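Local coordinates for protein 3-hydroxyadipyl-CoA dehydrogenase (Escherichia coli, PDB 3MOG) that oxidises (3S)-3-hydroxyadipyl-CoA to 3-oxoadipyl-CoA with NAD(+) in the phenylacetate degradation pathway, at residues 152-157 against 187-192; 18-23 against 145-150; 215-220 against 228-233. All blocks are in the same frame, centred on the assembly; numbering follows the deposited sequence.

Contact 1. Residues 152-157 against 187-192; sequences LVEVVS and PGFIVN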
loop_
_atom_site.group_PDB
_atom_site.type_symbol
_atom_site.label_atom_id
_atom_site.label_comp_id
_atom_site.label_asym_id
_atom_site.label_seq_id
_atom_site.Cartn_x
_atom_site.Cartn_y
_atom_site.Cartn_z
ATOM N N LEU C 152 11.689 24.853 20.497
ATOM C CA LEU C 152 10.410 24.602 19.842
ATOM C C LEU C 152 9.415 23.869 20.741
ATOM O O LEU C 152 9.787 22.947 21.444
ATOM C CB LEU C 152 10.611 23.820 18.528
ATOM C CG LEU C 152 9.383 23.821 17.604
ATOM C CD1 LEU C 152 9.301 25.119 16.742
ATOM C CD2 LEU C 152 9.373 22.583 16.740
ATOM N N VAL C 153 8.153 24.290 20.716
ATOM C CA VAL C 153 7.064 23.403 21.138
ATOM C C VAL C 153 5.929 23.383 20.108
ATOM O O VAL C 153 5.590 24.411 19.536
ATOM C CB VAL C 153 6.588 23.597 22.639
ATOM C CG1 VAL C 153 6.966 24.910 23.176
ATOM C CG2 VAL C 153 5.087 23.307 22.837
ATOM N N GLU C 154 5.396 22.197 19.842
ATOM C CA GLU C 154 4.251 22.041 18.966
ATOM C C GLU C 154 2.995 22.023 19.826
ATOM O O GLU C 154 2.858 21.182 20.721
ATOM C CB GLU C 154 4.390 20.745 18.157
ATOM C CG GLU C 154 5.546 20.757 17.173
ATOM C CD GLU C 154 5.686 19.453 16.393
ATOM O OE1 GLU C 154 5.926 18.399 17.024
ATOM O OE2 GLU C 154 5.575 19.487 15.145
ATOM N N VAL C 155 2.107 22.983 19.583
ATOM C CA VAL C 155 0.852 23.095 20.315
ATOM C C VAL C 155 -0.221 22.401 19.485
ATOM O O VAL C 155 -0.610 22.876 18.425
ATOM C CB VAL C 155 0.448 24.567 20.565
ATOM C CG1 VAL C 155 -0.918 24.635 21.251
ATOM C CG2 VAL C 155 1.499 25.301 21.394
ATOM N N VAL C 156 -0.685 21.257 19.953
ATOM C CA VAL C 156 -1.432 20.366 19.072
ATOM C C VAL C 156 -2.915 20.342 19.380
ATOM O O VAL C 156 -3.315 19.986 20.498
ATOM C CB VAL C 156 -0.881 18.937 19.139
ATOM C CG1 VAL C 156 -1.405 18.122 17.981
ATOM C CG2 VAL C 156 0.616 18.961 19.122
ATOM N N SER C 157 -3.729 20.727 18.401
ATOM C CA SER C 157 -5.183 20.654 18.557
ATOM C C SER C 157 -5.715 19.274 18.192
ATOM O O SER C 157 -5.444 18.740 17.107
ATOM C CB SER C 157 -5.899 21.708 17.725
ATOM O OG SER C 157 -5.543 23.025 18.119
ATOM N N PRO C 187 -0.710 12.444 12.095
ATOM C CA PRO C 187 0.485 11.632 12.342
ATOM C C PRO C 187 1.796 12.378 12.099
ATOM O O PRO C 187 2.001 12.920 11.005
ATOM C CB PRO C 187 0.366 10.510 11.313
ATOM C CG PRO C 187 -1.088 10.416 11.013
ATOM C CD PRO C 187 -1.635 11.783 11.153
ATOM N N GLY C 188 2.654 12.389 13.121
ATOM C CA GLY C 188 3.998 12.965 13.046
ATOM C C GLY C 188 4.029 14.468 13.265
ATOM O O GLY C 188 5.087 15.079 13.172
ATOM N N PHE C 189 2.864 15.050 13.548
ATOM C CA PHE C 189 2.661 16.508 13.674
ATOM C C PHE C 189 3.282 17.293 12.497
ATOM O O PHE C 189 2.901 17.064 11.343
ATOM C CB PHE C 189 3.097 17.020 15.058
ATOM C CG PHE C 189 2.472 16.265 16.232
ATOM C CD1 PHE C 189 1.183 15.716 16.147
ATOM C CD2 PHE C 189 3.168 16.142 17.431
ATOM C CE1 PHE C 189 0.621 15.038 17.217
ATOM C CE2 PHE C 189 2.613 15.469 18.514
ATOM C CZ PHE C 189 1.338 14.914 18.410
ATOM N N ILE C 190 4.210 18.209 12.772
ATOM C CA ILE C 190 5.007 18.832 11.702
ATOM C C ILE C 190 6.376 18.161 11.615
ATOM O O ILE C 190 6.718 17.549 10.597
ATOM C CB ILE C 190 5.238 20.343 11.906
ATOM C CG1 ILE C 190 3.936 21.110 12.074
ATOM C CG2 ILE C 190 6.016 20.946 10.731
ATOM C CD1 ILE C 190 4.204 22.512 12.637
ATOM N N VAL C 191 7.148 18.271 12.695
ATOM C CA VAL C 191 8.557 17.870 12.697
ATOM C C VAL C 191 8.796 16.392 12.353
ATOM O O VAL C 191 9.560 16.097 11.451
ATOM C CB VAL C 191 9.273 18.228 14.039
ATOM C CG1 VAL C 191 10.728 17.804 13.977
ATOM C CG2 VAL C 191 9.170 19.715 14.332
ATOM N N ASN C 192 8.142 15.474 13.048
ATOM C CA ASN C 192 8.339 14.037 12.780
ATOM C C ASN C 192 7.837 13.614 11.401
ATOM O O ASN C 192 8.300 12.631 10.852
ATOM C CB ASN C 192 7.655 13.167 13.846
ATOM C CG ASN C 192 8.502 12.955 15.085
ATOM O OD1 ASN C 192 9.711 13.165 15.082
ATOM N ND2 ASN C 192 7.858 12.503 16.156
HETATM O O HOH W 1 6.411 16.199 15.573
#

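Contact 2. Residues 18-23 against 145-150; sequences AGIAEV and NPAPVM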
loop_
_atom_site.group_PDB
_atom_site.type_symbol
_atom_site.label_atom_id
_atom_site.label_comp_id
_atom_site.label_asym_id
_atom_site.label_seq_id
_atom_site.Cartn_x
_atom_site.Cartn_y
_atom_site.Cartn_z
ATOM N N ALA C 18 11.066 15.829 33.835
ATOM C CA ALA C 18 12.019 16.570 34.650
ATOM C C ALA C 18 12.466 17.854 33.957
ATOM O O ALA C 18 12.584 18.901 34.590
ATOM C CB ALA C 18 13.228 15.683 34.958
ATOM N N GLY C 19 12.677 17.762 32.646
ATOM C CA GLY C 19 13.086 18.886 31.830
ATOM C C GLY C 19 11.973 19.891 31.649
ATOM O O GLY C 19 12.219 21.098 31.617
ATOM N N ILE C 20 10.742 19.403 31.541
ATOM C CA ILE C 20 9.591 20.296 31.416
ATOM C C ILE C 20 9.360 21.051 32.737
ATOM O O ILE C 20 9.126 22.280 32.739
ATOM C CB ILE C 20 8.326 19.556 30.898
ATOM C CG1 ILE C 20 8.511 19.172 29.420
ATOM C CG2 ILE C 20 7.068 20.429 31.051
ATOM C CD1 ILE C 20 7.667 17.929 28.962
ATOM N N ALA C 21 9.477 20.315 33.845
ATOM C CA ALA C 21 9.355 20.868 35.197
ATOM C C ALA C 21 10.370 21.986 35.443
ATOM O O ALA C 21 10.022 23.036 35.991
ATOM C CB ALA C 21 9.498 19.739 36.264
ATOM N N GLU C 22 11.610 21.752 35.016
ATOM C CA GLU C 22 12.689 22.739 35.108
ATOM C C GLU C 22 12.353 24.049 34.386
ATOM O O GLU C 22 12.566 25.127 34.942
ATOM C CB GLU C 22 13.992 22.152 34.562
ATOM C CG GLU C 22 15.199 23.097 34.634
ATOM C CD GLU C 22 16.436 22.517 33.973
ATOM O OE1 GLU C 22 17.266 23.311 33.491
ATOM O OE2 GLU C 22 16.577 21.271 33.926
ATOM N N VAL C 23 11.789 23.943 33.181
ATOM C CA VAL C 23 11.387 25.109 32.387
ATOM C C VAL C 23 10.294 25.897 33.081
ATOM O O VAL C 23 10.401 27.123 33.223
ATOM C CB VAL C 23 10.908 24.706 30.971
ATOM C CG1 VAL C 23 10.299 25.896 30.227
ATOM C CG2 VAL C 23 12.060 24.107 30.174
ATOM N N ASN C 145 13.638 17.067 23.329
ATOM C CA ASN C 145 14.815 16.724 24.149
ATOM C C ASN C 145 16.100 17.472 23.750
ATOM O O ASN C 145 16.491 17.444 22.581
ATOM C CB ASN C 145 15.069 15.220 24.024
ATOM C CG ASN C 145 15.747 14.606 25.248
ATOM O OD1 ASN C 145 15.872 13.387 25.327
ATOM N ND2 ASN C 145 16.161 15.425 26.198
ATOM N N PRO C 146 16.769 18.143 24.716
ATOM C CA PRO C 146 16.320 18.383 26.092
ATOM C C PRO C 146 15.454 19.622 26.207
ATOM O O PRO C 146 15.805 20.688 25.686
ATOM C CB PRO C 146 17.632 18.527 26.886
ATOM C CG PRO C 146 18.749 18.307 25.897
ATOM C CD PRO C 146 18.172 18.547 24.537
ATOM N N ALA C 147 14.316 19.465 26.877
ATOM C CA ALA C 147 13.360 20.567 27.059
ATOM C C ALA C 147 13.920 21.918 27.514
ATOM O O ALA C 147 13.455 22.943 26.995
ATOM C CB ALA C 147 12.186 20.156 27.918
ATOM N N PRO C 148 14.899 21.945 28.465
ATOM C CA PRO C 148 15.427 23.268 28.832
ATOM C C PRO C 148 16.245 23.957 27.742
ATOM O O PRO C 148 16.353 25.182 27.754
ATOM C CB PRO C 148 16.314 22.982 30.051
ATOM C CG PRO C 148 15.848 21.688 30.585
ATOM C CD PRO C 148 15.405 20.903 29.387
ATOM N N VAL C 149 16.792 23.184 26.806
ATOM C CA VAL C 149 17.598 23.753 25.723
ATOM C C VAL C 149 16.778 24.057 24.451
ATOM O O VAL C 149 16.817 25.185 23.959
ATOM C CB VAL C 149 18.852 22.885 25.413
ATOM C CG1 VAL C 149 19.716 23.552 24.354
ATOM C CG2 VAL C 149 19.675 22.670 26.682
ATOM N N MET C 150 16.024 23.068 23.957
ATOM C CA MET C 150 15.264 23.163 22.688
ATOM C C MET C 150 14.150 24.223 22.703
ATOM O O MET C 150 13.309 24.240 23.603
ATOM C CB MET C 150 14.695 21.789 22.315
ATOM C CG MET C 150 15.774 20.703 22.061
ATOM S SD MET C 150 16.983 21.091 20.753
ATOM C CE MET C 150 15.996 20.799 19.298
#

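Contact 3. Residues 215-220 against 228-233; sequences VIDAAL and MGPLEL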
loop_
_atom_site.group_PDB
_atom_site.type_symbol
_atom_site.label_atom_id
_atom_site.label_comp_id
_atom_site.label_asym_id
_atom_site.label_seq_id
_atom_site.Cartn_x
_atom_site.Cartn_y
_atom_site.Cartn_z
ATOM N N VAL C 215 30.041 9.361 2.998
ATOM C CA VAL C 215 29.967 10.251 1.843
ATOM C C VAL C 215 28.564 10.898 1.767
ATOM O O VAL C 215 28.443 12.110 1.542
ATOM C CB VAL C 215 30.390 9.511 0.544
ATOM C CG1 VAL C 215 30.172 10.369 -0.690
ATOM C CG2 VAL C 215 31.866 9.103 0.626
ATOM N N ILE C 216 27.522 10.090 1.991
ATOM C CA ILE C 216 26.147 10.587 2.075
ATOM C C ILE C 216 26.027 11.641 3.172
ATOM O O ILE C 216 25.493 12.727 2.928
ATOM C CB ILE C 216 25.144 9.450 2.364
ATOM C CG1 ILE C 216 25.291 8.330 1.328
ATOM C CG2 ILE C 216 23.723 10.010 2.439
ATOM C CD1 ILE C 216 24.423 7.070 1.581
ATOM N N ASP C 217 26.551 11.337 4.366
ATOM C CA ASP C 217 26.546 12.300 5.478
ATOM C C ASP C 217 27.329 13.595 5.198
ATOM O O ASP C 217 26.953 14.677 5.668
ATOM C CB ASP C 217 27.071 11.660 6.766
ATOM C CG ASP C 217 26.072 10.700 7.404
ATOM O OD1 ASP C 217 24.893 10.653 6.991
ATOM O OD2 ASP C 217 26.476 9.973 8.324
ATOM N N ALA C 218 28.403 13.482 4.422
ATOM C CA ALA C 218 29.256 14.639 4.139
ATOM C C ALA C 218 28.604 15.574 3.132
ATOM O O ALA C 218 28.707 16.786 3.259
ATOM C CB ALA C 218 30.628 14.191 3.645
ATOM N N ALA C 219 27.942 14.998 2.133
ATOM C CA ALA C 219 27.200 15.774 1.153
ATOM C C ALA C 219 26.092 16.562 1.835
ATOM O O ALA C 219 25.931 17.751 1.587
ATOM C CB ALA C 219 26.620 14.867 0.074
ATOM N N LEU C 220 25.350 15.899 2.715
ATOM C CA LEU C 220 24.193 16.525 3.343
ATOM C C LEU C 220 24.586 17.581 4.389
ATOM O O LEU C 220 23.957 18.631 4.466
ATOM C CB LEU C 220 23.230 15.467 3.901
ATOM C CG LEU C 220 22.146 14.867 2.971
ATOM C CD1 LEU C 220 21.145 15.925 2.506
ATOM C CD2 LEU C 220 22.692 14.124 1.755
ATOM N N MET C 228 23.980 17.788 10.971
ATOM C CA MET C 228 24.474 16.414 10.990
ATOM C C MET C 228 23.892 15.608 9.826
ATOM O O MET C 228 22.728 15.774 9.470
ATOM C CB MET C 228 24.143 15.748 12.324
ATOM C CG MET C 228 24.643 14.306 12.447
ATOM S SD MET C 228 25.076 13.861 14.131
ATOM C CE MET C 228 26.411 15.041 14.411
ATOM N N GLY C 229 24.718 14.758 9.227
ATOM C CA GLY C 229 24.285 13.850 8.173
ATOM C C GLY C 229 23.223 12.893 8.678
ATOM O O GLY C 229 23.225 12.532 9.858
ATOM N N PRO C 230 22.303 12.480 7.791
ATOM C CA PRO C 230 21.151 11.687 8.241
ATOM C C PRO C 230 21.530 10.345 8.888
ATOM O O PRO C 230 20.895 9.940 9.845
ATOM C CB PRO C 230 20.366 11.453 6.951
ATOM C CG PRO C 230 21.376 11.525 5.865
ATOM C CD PRO C 230 22.324 12.624 6.323
ATOM N N LEU C 231 22.577 9.685 8.403
ATOM C CA LEU C 231 22.884 8.328 8.886
ATOM C C LEU C 231 23.567 8.372 10.255
ATOM O O LEU C 231 23.157 7.685 11.187
ATOM C CB LEU C 231 23.676 7.544 7.840
ATOM C CG LEU C 231 22.947 7.370 6.494
ATOM C CD1 LEU C 231 23.912 7.046 5.380
ATOM C CD2 LEU C 231 21.872 6.291 6.572
ATOM N N GLU C 232 24.563 9.240 10.395
ATOM C CA GLU C 232 25.142 9.528 11.705
ATOM C C GLU C 232 24.090 9.977 12.740
ATOM O O GLU C 232 24.118 9.518 13.882
ATOM C CB GLU C 232 26.251 10.567 11.583
ATOM C CG GLU C 232 26.999 10.796 12.883
ATOM C CD GLU C 232 28.171 11.742 12.746
ATOM O OE1 GLU C 232 28.580 12.038 11.597
ATOM O OE2 GLU C 232 28.683 12.183 13.799
ATOM N N LEU C 233 23.171 10.860 12.341
ATOM C CA LEU C 233 22.068 11.290 13.209
ATOM C C LEU C 233 21.162 10.126 13.619
ATOM O O LEU C 233 20.726 10.071 14.761
ATOM C CB LEU C 233 21.241 12.411 12.561
ATOM C CG LEU C 233 20.165 13.129 13.390
ATOM C CD1 LEU C 233 20.787 13.958 14.496
ATOM C CD2 LEU C 233 19.290 14.006 12.514
#

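Contact 1. Residues 152-157 against 187-192
E154 reaches from strand 152-157, in the sheet of the Rossmann-type NAD-binding domain, to the backbone of I190 and V191, where the chain leads into helix 191-194 and the first of two C-terminal-type domains. Its OE2 takes two amide hydrogens at once. I190 N donates to E154 OE2 over 3.0 Å in a bent bond, while V191 N reaches the same OE2 over 3.2 Å, nearly straight (170°). Both arrive on the syn side of the carboxylate but from opposite faces of its plane, which probably restrains the group from twisting. E154 OE1 receives a hydrogen bond from water 1 at 2.7 Å, and that water in turn accepts from N192 N at 3.1 Å. Three successive backbone N-H groups are thus satisfied, two directly and one through the water. OE1 is also hydrogen-bonded to H142 ND1, consistent with the histidine-glutamate pair of 3-hydroxyacyl-CoA dehydrogenases. A glutamate suits this place because its chain is long enough to bridge strand and turn: with CG anti to the carbonyl carbon (chi1 -66°) and the rest extended, it leads across to the two amides.

Apolar side chains close the contact. L152 and V191 meet tip to tip, CD2 to CG2 at 3.8 Å, with A418 of helix 412-422 touching both. The branched V156 holds CG2 over the middle of the F189 ring, 4.0 Å from its centroid and almost on the normal, in a CH-pi contact. The same ring lies at a steep 74° to the carboxylate plane of E154, and it turns its edge toward that group, so that E154 OE1 sits near the ring plane, 3.6 Å from F189 CD2.

Contact 2. Residues 18-23 against 145-150
Helix 15-26 of the NAD-binding domain packs at G19 against A147, in the loop that joins strands 138-143 and 152-157. The backbones come close because G19 puts no side chain on the helix surface here: the CA atoms of G19 and A147 are 5.1 Å apart, and A147 CB rests on the helix backbone, 3.7 Å from G19 C. A beta carbon on G19 would press against both A147 CB and P148 CD, so glycine fits the approach, and the small methyl of A147 matches it. I20, whose CB points away from the loop, still brings CG1 to 4.1 Å from A147 CB.

This helix follows strand 8-11 and a glycine-rich turn whose G12, G14 and G17 match the GxGxxG pattern of Rossmann dinucleotide-binding folds. The loop thus lies against the first helix of the fold, just beyond that probable NAD-binding turn. P148 lies along the helix flank, with its ring atom CG 3.8 Å from G19 O. E22 crosses this ring at about a right angle: with CG anti to the backbone N (chi1 -179°) and the chain extended, its carboxylate sets OE2 3.4 Å from P148 CG. The charge itself is answered by R51 of helix 38-57, through a salt bridge to OE2, and P148 adds van der Waals contact against the flank of the carboxylate.

One turn on from G19, V23 uses a single branch, CG2, which lies 3.7 Å from P148 CA and touches A147 O as well. That carbonyl oxygen is hydrogen-bonded to K178 NZ. The loop, which has a cis peptide bond between N145 and P146, is tightened from within: P146 O accepts from V149 N and from M150 N, the latter at 2.9 Å.

Contact 3. Residues 215-220 against 228-233
A side chain to helix-end contact within the first of the two C-terminal-type domains joins D217, on helix 213-223, to the first turn of helix 230-237. The D217 carboxylate spans two successive amides: OD1 accepts from L231 N and OD2 from E232 N, each at 2.9 Å. Both are met on the syn side, tilted 18° and 28° out of the carboxylate plane, respectively. D217 can come so near because G229, the N-cap residue, has no side chain; its CA is 3.8 Å from D217 CB. P230 has no N-H to offer, and suits a first helical turn; its CD packs on L220 CB at 3.8 Å. One turn earlier on helix 213-223, I216 meets L231, CD1 to CD1 at 3.8 Å. E232 OE1 is 4.4 Å from D217 OD2, but E232 forms a salt bridge with R289, and D217 OD2 is also hydrogen-bonded to Y283 OH. Replacing D217 with an alanine would probably leave the amides of L231 and E232 without these acceptors and Y283 OH without this partner. The positive end of the helix dipole and the two N-H groups would be expected to stabilise the charged form of D217, offsetting the nearby E232.

Overall arrangement
Along the chain the contacts follow one another: contact 2 closes first, contact 1 next and contact 3 last. The intervening chain shortens in that order, with 121, 29 and 7 residues between the paired segments. Contacts 1 and 2 have centres about 17 Å apart and adjoin in sequence, since the loop 145-150 runs into strand 152-157 of the eight-stranded sheet. The centre of contact 3 lies about 24 Å from that of contact 1 and about 27 Å from that of contact 2. Contact 1 joins strand 152-157 to the start of the helices that follow, so it lies at the interdomain junction, with contact 2 inside the NAD-binding domain and contact 3 inside the first C-terminal-type domain.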